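Local coordinates for protein acyl-coenzyme A oxidase 3 (Yarrowia lipolytica, PDB 5YS9) that oxidises acyl-CoA to trans-2-enoyl-CoA with an FAD cofactor, reducing oxygen to hydrogen peroxide, in peroxisomal fatty acid beta-oxidation, at residues E61-P66 with G638-F643. Numbering follows the deposited sequence.
Sequences ELERDP and GLSDWF
The indole of Trp642 lies flat against the backbone of Glu63, a CH-pi contact: Glu63 CA stands 3.5 Å from the centroid of the six-membered ring and 10° off its normal. On the same face, Glu63 CB reaches Trp642 CD2 at 3.4 Å. The chi1 of -172°, which sets CG of Trp642 opposite the backbone N, lays the indole over Glu63 CA and CB.

Glu63 runs extended beyond CG, and its OE2 accepts a hydrogen bond from Ser640 OG at 3.0 Å, the hydroxyl coming from above the carboxylate plane, 44° out of it. Ser640 occupies the N-cap position, so the bond ties Glu63 to the start of helix 641-644.

Among apolar groups, Leu62 CD1 meets the ring edge of Phe643 at CZ, 4.1 Å away. Replacing Trp642 with an alanine is likely to open a gap over Glu63 CA and CB and to deprive Asn69 OD1 of its weak bond from the indole NE1.

The contact joins the last part of helix 49-63 to helix 641-644, some 570 residues later in the chain; Leu62 also packs on helices 78-92 and 101-111, while Phe643 touches Met59, one turn earlier on helix 49-63, and Ile113 in the loop after helix 101-111.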
ATOM      1  N   GLU A  61      -0.526 -30.590  -8.464  1.00 35.49           N
ATOM      2  CA  GLU A  61      -0.639 -31.296  -7.199  1.00 36.18           C
ATOM      3  C   GLU A  61      -1.275 -30.451  -6.112  1.00 36.75           C
ATOM      4  O   GLU A  61      -2.029 -30.938  -5.300  1.00 39.00           O
ATOM      5  CB  GLU A  61       0.721 -31.787  -6.734  1.00 39.27           C
ATOM      6  CG  GLU A  61       1.090 -33.155  -7.254  1.00 42.25           C
ATOM      7  CD  GLU A  61       2.570 -33.425  -7.215  1.00 41.25           C
ATOM      8  OE1 GLU A  61       3.298 -32.676  -6.562  1.00 38.76           O
ATOM      9  OE2 GLU A  61       3.004 -34.395  -7.836  1.00 46.36           O
ATOM     10  N   LEU A  62      -0.924 -29.182  -6.083  1.00 36.76           N
ATOM     11  CA  LEU A  62      -1.487 -28.257  -5.124  1.00 35.10           C
ATOM     12  C   LEU A  62      -2.943 -27.912  -5.357  1.00 37.87           C
ATOM     13  O   LEU A  62      -3.760 -27.953  -4.460  1.00 34.87           O
ATOM     14  CB  LEU A  62      -0.680 -26.961  -5.143  1.00 34.25           C
ATOM     15  CG  LEU A  62       0.754 -26.982  -4.630  1.00 32.16           C
ATOM     16  CD1 LEU A  62       1.547 -25.821  -5.182  1.00 32.86           C
ATOM     17  CD2 LEU A  62       0.778 -26.955  -3.126  1.00 32.64           C
ATOM     18  N   GLU A  63      -3.254 -27.586  -6.593  1.00 40.86           N
ATOM     19  CA  GLU A  63      -4.574 -27.116  -6.955  1.00 41.60           C
ATOM     20  C   GLU A  63      -5.655 -28.169  -6.828  1.00 39.14           C
ATOM     21  O   GLU A  63      -6.787 -27.878  -6.516  1.00 40.02           O
ATOM     22  CB  GLU A  63      -4.552 -26.426  -8.303  1.00 44.38           C
ATOM     23  CG  GLU A  63      -4.751 -27.320  -9.486  1.00 51.77           C
ATOM     24  CD  GLU A  63      -4.611 -26.559 -10.768  1.00 52.64           C
ATOM     25  OE1 GLU A  63      -5.615 -26.431 -11.479  1.00 58.19           O
ATOM     26  OE2 GLU A  63      -3.514 -26.074 -11.056  1.00 65.51           O
ATOM     27  N   ARG A  64      -5.276 -29.394  -7.138  1.00 36.30           N
ATOM     28  CA  ARG A  64      -6.154 -30.532  -7.068  1.00 33.25           C
ATOM     29  C   ARG A  64      -6.486 -30.949  -5.651  1.00 32.64           C
ATOM     30  O   ARG A  64      -7.457 -31.636  -5.431  1.00 33.40           O
ATOM     31  CB  ARG A  64      -5.578 -31.690  -7.863  1.00 32.88           C
ATOM     32  CG  ARG A  64      -5.766 -31.556  -9.358  1.00 33.30           C
ATOM     33  CD  ARG A  64      -5.246 -32.779 -10.067  1.00 31.83           C
ATOM     34  NE  ARG A  64      -5.535 -32.780 -11.487  1.00 31.23           N
ATOM     35  CZ  ARG A  64      -5.177 -33.751 -12.306  1.00 28.75           C
ATOM     36  NH1 ARG A  64      -4.521 -34.784 -11.839  1.00 30.17           N
ATOM     37  NH2 ARG A  64      -5.470 -33.685 -13.588  1.00 29.19           N
ATOM     38  N   ASP A  65      -5.656 -30.559  -4.696  1.00 33.92           N
ATOM     39  CA  ASP A  65      -5.833 -31.005  -3.332  1.00 35.43           C
ATOM     40  C   ASP A  65      -7.040 -30.351  -2.676  1.00 35.17           C
ATOM     41  O   ASP A  65      -7.107 -29.146  -2.527  1.00 37.22           O
ATOM     42  CB  ASP A  65      -4.581 -30.678  -2.548  1.00 37.89           C
ATOM     43  CG  ASP A  65      -4.425 -31.517  -1.330  1.00 40.81           C
ATOM     44  OD1 ASP A  65      -5.425 -31.796  -0.671  1.00 47.80           O
ATOM     45  OD2 ASP A  65      -3.296 -31.900  -1.025  1.00 41.98           O
ATOM     46  N   PRO A  66      -8.019 -31.150  -2.285  1.00 38.20           N
ATOM     47  CA  PRO A  66      -9.273 -30.610  -1.771  1.00 36.31           C
ATOM     48  C   PRO A  66      -9.123 -29.810  -0.486  1.00 35.00           C
ATOM     49  O   PRO A  66      -9.777 -28.801  -0.334  1.00 39.01           O
ATOM     50  CB  PRO A  66     -10.117 -31.861  -1.539  1.00 38.44           C
ATOM     51  CG  PRO A  66      -9.532 -32.870  -2.438  1.00 41.08           C
ATOM     52  CD  PRO A  66      -8.071 -32.612  -2.363  1.00 39.34           C
ATOM     53  N   GLY A 638       1.625 -19.359 -17.016  1.00 35.77           N
ATOM     54  CA  GLY A 638       0.992 -20.673 -16.864  1.00 34.79           C
ATOM     55  C   GLY A 638       0.172 -20.865 -15.598  1.00 34.05           C
ATOM     56  O   GLY A 638       0.167 -21.933 -15.010  1.00 35.50           O
ATOM     57  N   LEU A 639      -0.522 -19.827 -15.182  1.00 32.75           N
ATOM     58  CA  LEU A 639      -1.326 -19.873 -13.975  1.00 34.15           C
ATOM     59  C   LEU A 639      -2.720 -20.352 -14.333  1.00 32.30           C
ATOM     60  O   LEU A 639      -3.346 -19.779 -15.189  1.00 32.94           O
ATOM     61  CB  LEU A 639      -1.409 -18.477 -13.350  1.00 37.84           C
ATOM     62  CG  LEU A 639      -0.074 -17.860 -12.866  1.00 39.10           C
ATOM     63  CD1 LEU A 639      -0.262 -16.430 -12.437  1.00 36.47           C
ATOM     64  CD2 LEU A 639       0.544 -18.700 -11.744  1.00 37.65           C
ATOM     65  N   SER A 640      -3.200 -21.393 -13.664  1.00 30.17           N
ATOM     66  CA  SER A 640      -4.581 -21.804 -13.791  1.00 30.15           C
ATOM     67  C   SER A 640      -5.464 -20.847 -12.981  1.00 32.16           C
ATOM     68  O   SER A 640      -4.979 -20.031 -12.168  1.00 29.70           O
ATOM     69  CB  SER A 640      -4.782 -23.242 -13.295  1.00 27.99           C
ATOM     70  OG  SER A 640      -4.507 -23.329 -11.901  1.00 28.91           O
ATOM     71  N   ASP A 641      -6.769 -20.967 -13.206  1.00 30.44           N
ATOM     72  CA  ASP A 641      -7.687 -20.099 -12.572  1.00 29.55           C
ATOM     73  C   ASP A 641      -7.609 -20.289 -11.034  1.00 31.46           C
ATOM     74  O   ASP A 641      -7.868 -19.369 -10.266  1.00 31.55           O
ATOM     75  CB  ASP A 641      -9.087 -20.373 -13.080  1.00 30.44           C
ATOM     76  CG  ASP A 641      -9.345 -19.837 -14.478  1.00 30.34           C
ATOM     77  OD1 ASP A 641      -8.545 -19.036 -14.982  1.00 26.92           O
ATOM     78  OD2 ASP A 641     -10.416 -20.200 -15.048  1.00 32.15           O
ATOM     79  N   TRP A 642      -7.227 -21.475 -10.587  1.00 31.56           N
ATOM     80  CA  TRP A 642      -7.104 -21.725  -9.163  1.00 30.76           C
ATOM     81  C   TRP A 642      -6.028 -20.833  -8.538  1.00 33.80           C
ATOM     82  O   TRP A 642      -6.262 -20.320  -7.433  1.00 31.17           O
ATOM     83  CB  TRP A 642      -6.821 -23.186  -8.938  1.00 31.03           C
ATOM     84  CG  TRP A 642      -6.852 -23.688  -7.502  1.00 35.34           C
ATOM     85  CD1 TRP A 642      -7.923 -24.227  -6.844  1.00 29.23           C
ATOM     86  CD2 TRP A 642      -5.736 -23.740  -6.575  1.00 31.12           C
ATOM     87  NE1 TRP A 642      -7.547 -24.589  -5.599  1.00 31.67           N
ATOM     88  CE2 TRP A 642      -6.214 -24.315  -5.402  1.00 30.54           C
ATOM     89  CE3 TRP A 642      -4.397 -23.339  -6.639  1.00 32.68           C
ATOM     90  CZ2 TRP A 642      -5.409 -24.504  -4.272  1.00 29.86           C
ATOM     91  CZ3 TRP A 642      -3.563 -23.548  -5.511  1.00 31.84           C
ATOM     92  CH2 TRP A 642      -4.082 -24.138  -4.354  1.00 33.34           C
ATOM     93  N   PHE A 643      -4.893 -20.621  -9.249  1.00 34.94           N
ATOM     94  CA  PHE A 643      -3.763 -19.750  -8.763  1.00 32.52           C
ATOM     95  C   PHE A 643      -4.055 -18.266  -8.890  1.00 32.70           C
ATOM     96  O   PHE A 643      -3.562 -17.439  -8.086  1.00 27.12           O
ATOM     97  CB  PHE A 643      -2.409 -20.059  -9.452  1.00 32.51           C
ATOM     98  CG  PHE A 643      -1.748 -21.290  -8.938  1.00 30.58           C
ATOM     99  CD1 PHE A 643      -0.936 -21.239  -7.835  1.00 34.12           C
ATOM    100  CD2 PHE A 643      -2.004 -22.517  -9.509  1.00 30.87           C
ATOM    101  CE1 PHE A 643      -0.355 -22.406  -7.315  1.00 34.24           C
ATOM    102  CE2 PHE A 643      -1.424 -23.678  -9.016  1.00 30.11           C
ATOM    103  CZ  PHE A 643      -0.600 -23.622  -7.920  1.00 32.02           C
TER